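Local coordinates for lipase (Penicillium expansum, PDB 3G7N), which hydrolyses acylglycerol lipids such as triacylglycerols, releasing free fatty acids, as a secreted alkaline lipase of the alpha/beta-hydrolase superfamily, at residues D188-P191 with N192-S195; Q223-K226 with S227-A230. All coordinates share one frame; numbering follows the deposited sequence.

Overall arrangement
Two short turns, each folded on itself within eight residues, meet close to the catalytic acid, which the first carries, in an alpha/beta-hydrolase. Interaction 1 (188-195) lies in the loop between strands 179-185 and 206-210 and is largely buried; interaction 2 (223-230) follows strand 218-219, lies further from the centre of the chain and is only partly buried, with Lys-226 and Ser-227 exposed. The first is built on successive backbone bonds of a 3-10 turn, the second on a type I beta turn begun by an aspartate, a guanidinium laid over a methyl group and two bridging waters. Their centres are about 10 Å apart, and Asn-192 joins them: OD1 meets Arg-224 NH1, and ND2 meets Ser-229 O.

Interaction 1 (D188-P191 with N192-S195); sequences DGVP and NMYS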
loop_
_atom_site.group_PDB
_atom_site.type_symbol
_atom_site.label_atom_id
_atom_site.label_comp_id
_atom_site.label_asym_id
_atom_site.label_seq_id
_atom_site.Cartn_x
_atom_site.Cartn_y
_atom_site.Cartn_z
ATOM N N ASP A 188 -7.524 -10.151 -11.110
ATOM C CA ASP A 188 -7.511 -10.058 -9.659
ATOM C C ASP A 188 -8.776 -9.357 -9.172
ATOM O O ASP A 188 -9.009 -8.180 -9.469
ATOM C CB ASP A 188 -6.276 -9.301 -9.163
ATOM C CG ASP A 188 -6.238 -9.185 -7.651
ATOM O OD1 ASP A 188 -7.017 -9.891 -6.965
ATOM O OD2 ASP A 188 -5.343 -8.464 -7.135
ATOM N N GLY A 189 -9.556 -10.057 -8.366
ATOM C CA GLY A 189 -10.790 -9.498 -7.820
ATOM C C GLY A 189 -10.666 -8.818 -6.470
ATOM O O GLY A 189 -11.672 -8.349 -5.942
ATOM N N VAL A 190 -9.485 -8.801 -5.846
ATOM C CA VAL A 190 -9.391 -8.250 -4.492
ATOM C C VAL A 190 -9.767 -6.761 -4.398
ATOM O O VAL A 190 -10.507 -6.380 -3.490
ATOM C CB VAL A 190 -8.019 -8.565 -3.879
ATOM C CG1 VAL A 190 -7.851 -7.810 -2.544
ATOM C CG2 VAL A 190 -7.916 -10.075 -3.623
ATOM N N PRO A 191 -9.429 -5.948 -5.413
ATOM C CA PRO A 191 -9.861 -4.546 -5.336
ATOM C C PRO A 191 -11.354 -4.355 -5.465
ATOM O O PRO A 191 -11.847 -3.247 -5.205
ATOM C CB PRO A 191 -9.134 -3.886 -6.511
ATOM C CG PRO A 191 -7.890 -4.715 -6.667
ATOM C CD PRO A 191 -8.362 -6.140 -6.419
ATOM N N ASN A 192 -12.079 -5.414 -5.831
ATOM C CA ASN A 192 -13.547 -5.342 -5.998
ATOM C C ASN A 192 -14.281 -5.802 -4.753
ATOM O O ASN A 192 -15.515 -5.763 -4.702
ATOM C CB ASN A 192 -13.959 -6.194 -7.205
ATOM C CG ASN A 192 -13.394 -5.647 -8.491
ATOM O OD1 ASN A 192 -13.216 -4.425 -8.629
ATOM N ND2 ASN A 192 -13.087 -6.518 -9.438
ATOM N N MET A 193 -13.552 -6.250 -3.744
ATOM C CA MET A 193 -14.198 -6.614 -2.494
ATOM C C MET A 193 -14.830 -5.395 -1.856
ATOM O O MET A 193 -14.283 -4.289 -1.946
ATOM C CB MET A 193 -13.205 -7.238 -1.538
ATOM C CG MET A 193 -12.736 -8.593 -2.020
ATOM S SD MET A 193 -11.373 -9.314 -1.077
ATOM C CE MET A 193 -12.252 -9.790 0.411
ATOM N N TYR A 194 -16.005 -5.594 -1.264
ATOM C CA TYR A 194 -16.659 -4.581 -0.426
ATOM C C TYR A 194 -17.254 -3.457 -1.275
ATOM O O TYR A 194 -17.582 -2.392 -0.743
ATOM C CB TYR A 194 -15.731 -4.035 0.689
ATOM C CG TYR A 194 -14.958 -5.109 1.416
ATOM C CD1 TYR A 194 -15.571 -6.286 1.842
ATOM C CD2 TYR A 194 -13.575 -4.982 1.618
ATOM C CE1 TYR A 194 -14.846 -7.274 2.473
ATOM C CE2 TYR A 194 -12.865 -5.944 2.297
ATOM C CZ TYR A 194 -13.477 -7.128 2.631
ATOM O OH TYR A 194 -12.756 -8.059 3.354
ATOM N N SER A 195 -17.401 -3.684 -2.577
ATOM C CA SER A 195 -17.996 -2.715 -3.490
ATOM C C SER A 195 -19.518 -2.795 -3.585
ATOM O O SER A 195 -20.145 -1.945 -4.200
ATOM C CB SER A 195 -17.393 -2.865 -4.888
ATOM O OG SER A 195 -17.628 -4.162 -5.395
HETATM O O HOH W 1 -14.213 -2.416 -3.997
#
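The loop that carries the catalytic acid of the Ser-His-Asp triad passes from Asp-188 through Gly-189 into a short 3-10 turn beginning at Val-190; Gly-189 and Val-190 offer their carbonyls to Asn-192 and Met-193, three residues on. Asn-192 N binds Gly-189 O at 3.0 Å, and the next bond, Met-193 N to Val-190 O, is 3.1 Å long and straighter. Before them an Asx turn sets the start: Val-190 N donates almost in line (173°) to Asp-188 OD1 over 2.9 Å, reaching it from above the carboxylate plane. The other oxygen, OD2, accepts from ND1 of His-241, the charge-relay histidine, so the two carboxylate oxygens serve different partners. Met-193 and Val-190 run side by side and point the same way, the thioether SD lying 4.1 Å from Val-190 CG1. Met-193 CB also sits over the centre of one face of the Tyr-194 ring. A type II turn from Asn-192 to Ser-195 follows, and Ser-195 OG reaches back to Asn-192 O at 2.7 Å, while a water donates to both Pro-191 O and Met-193 O. With CG set beside the backbone N (chi1 -64°), the amide of Asn-192 reaches beyond the turn: OD1 accepts from Arg-224 NH1, and ND2 donates to the carbonyls of Ser-229 and Met-234. Replacing Asn-192 by an alanine is likely to leave both carbonyls and the Arg-224 N-H without these mates, and the acid loop no longer tied to the 223-230 turn through this amide. With one carboxylate oxygen held by the backbone of its own loop and the other by the histidine, the rotation of the catalytic carboxylate is probably restricted, consistent with a charge-relay role.

Interaction 2 (Q223-K226 with S227-A230); sequences QRDK and SCSA. With SO4 (sulfate ion), chain D.
Arg-224 lays one face of its guanidinium over the methyl of Ala-230, whose CB stands 3.4 Å from CZ and above the centre of the plane. Bends at chi2 and chi3 (-67° and -70°) curl the arginine chain back on itself, which brings the flat group over the alanine. At its edge, in the plane, a water accepts from NH1; the same water also lies within hydrogen-bonding distance of Ser-229 OG and Gln-223 O and so bridges the two side chains, NH1 having its other partner, Asn-192, in the acid loop. From another direction Lys-226 folds over the same methyl, CD 3.9 Å from Ala-230 CB, and the bend near its end carries NZ to Arg-224 O, 2.7 Å away and in the carbonyl plane. The backbone here is a type I beta turn from Asp-225 to Cys-228, closed by Cys-228 N to Asp-225 O at 2.9 Å. Asp-225 reinforces it as an Asx turn: with CG anti to the backbone N (chi1 -167°), its OD1 takes the N-H of Ser-227 at 2.8 Å, on the anti side of the carboxylate and tilted from its plane. OD2 has partners elsewhere, the amino terminus of Ala-1 and the backbone N of Glu-221. Within the turn, Cys-228 SG comes within 4.0 Å of Asp-225 CB and is joined in a disulfide to Cys-220, tying the turn to the residue just after strand 218-219. A second water links the start of the turn to the 3-10 segment, bridging Asp-225 O and Ala-230 N and accepting from the latter. Ser-229 OG, besides the first water, binds the carboxylate of Glu-207 on strand 206-210. At the exposed corner Ser-227 OG lies 3.1 Å from O1 of a sulfate ion, probably taken up from the crystallisation liquor.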
loop_
_atom_site.group_PDB
_atom_site.type_symbol
_atom_site.label_atom_id
_atom_site.label_comp_id
_atom_site.label_asym_id
_atom_site.label_seq_id
_atom_site.Cartn_x
_atom_site.Cartn_y
_atom_site.Cartn_z
ATOM N N GLN A 223 -12.251 6.135 -9.304
ATOM C CA GLN A 223 -11.939 5.013 -8.412
ATOM C C GLN A 223 -12.304 3.646 -8.997
ATOM O O GLN A 223 -11.823 2.623 -8.510
ATOM C CB GLN A 223 -12.599 5.199 -7.044
ATOM C CG GLN A 223 -12.167 6.477 -6.331
ATOM C CD GLN A 223 -10.654 6.589 -6.247
ATOM O OE1 GLN A 223 -9.965 5.627 -5.885
ATOM N NE2 GLN A 223 -10.135 7.787 -6.471
ATOM N N ARG A 224 -13.303 3.614 -9.880
ATOM C CA ARG A 224 -13.910 2.367 -10.332
ATOM C C ARG A 224 -14.052 2.379 -11.857
ATOM O O ARG A 224 -15.091 1.979 -12.406
ATOM C CB ARG A 224 -15.267 2.177 -9.649
ATOM C CG ARG A 224 -15.187 2.176 -8.129
ATOM C CD ARG A 224 -14.439 0.959 -7.583
ATOM N NE ARG A 224 -15.233 -0.254 -7.779
ATOM C CZ ARG A 224 -14.748 -1.491 -7.810
ATOM N NH1 ARG A 224 -13.442 -1.705 -7.725
ATOM N NH2 ARG A 224 -15.579 -2.514 -7.951
ATOM N N ASP A 225 -12.978 2.756 -12.546
ATOM C CA ASP A 225 -12.938 2.703 -14.009
ATOM C C ASP A 225 -13.207 1.273 -14.476
ATOM O O ASP A 225 -12.539 0.334 -14.028
ATOM C CB ASP A 225 -11.546 3.139 -14.477
ATOM C CG ASP A 225 -11.481 3.427 -15.961
ATOM O OD1 ASP A 225 -12.129 2.711 -16.757
ATOM O OD2 ASP A 225 -10.653 4.286 -16.339
ATOM N N LYS A 226 -14.181 1.090 -15.374
ATOM C CA LYS A 226 -14.544 -0.256 -15.823
ATOM C C LYS A 226 -13.522 -0.860 -16.781
ATOM O O LYS A 226 -13.546 -2.061 -17.053
ATOM C CB LYS A 226 -15.957 -0.276 -16.429
ATOM C CG LYS A 226 -17.058 0.109 -15.443
ATOM C CD LYS A 226 -17.007 -0.715 -14.152
ATOM C CE LYS A 226 -18.058 -0.247 -13.128
ATOM N NZ LYS A 226 -17.627 0.927 -12.290
ATOM N N SER A 227 -12.533 -0.066 -17.177
ATOM C CA SER A 227 -11.385 -0.599 -17.899
ATOM C C SER A 227 -10.295 -1.126 -16.982
ATOM O O SER A 227 -9.324 -1.719 -17.440
ATOM C CB SER A 227 -10.798 0.450 -18.836
ATOM O OG SER A 227 -11.730 0.746 -19.867
ATOM N N CYS A 228 -10.468 -0.930 -15.679
ATOM C CA CYS A 228 -9.465 -1.386 -14.721
ATOM C C CYS A 228 -10.128 -2.440 -13.824
ATOM O O CYS A 228 -10.898 -3.273 -14.318
ATOM C CB CYS A 228 -8.878 -0.201 -13.947
ATOM S SG CYS A 228 -8.132 1.039 -15.049
ATOM N N SER A 229 -9.762 -2.499 -12.548
ATOM C CA SER A 229 -10.231 -3.598 -11.693
ATOM C C SER A 229 -11.769 -3.730 -11.714
ATOM O O SER A 229 -12.300 -4.851 -11.742
ATOM C CB SER A 229 -9.703 -3.456 -10.254
ATOM O OG SER A 229 -9.988 -2.177 -9.695
ATOM N N ALA A 230 -12.485 -2.613 -11.577
ATOM C CA ALA A 230 -13.931 -2.675 -11.363
ATOM C C ALA A 230 -14.643 -3.427 -12.474
ATOM O O ALA A 230 -15.728 -3.957 -12.252
ATOM C CB ALA A 230 -14.508 -1.270 -11.234
HETATM S S SO4 D . -11.469 -2.185 -21.881
HETATM O O1 SO4 D . -10.714 -0.964 -22.183
HETATM O O2 SO4 D . -12.847 -1.831 -21.541
HETATM O O3 SO4 D . -11.469 -3.070 -23.044
HETATM O O4 SO4 D . -10.864 -2.872 -20.739
HETATM O O HOH W 2 -10.950 -0.105 -7.977
HETATM O O HOH W 3 -11.588 0.057 -11.330
#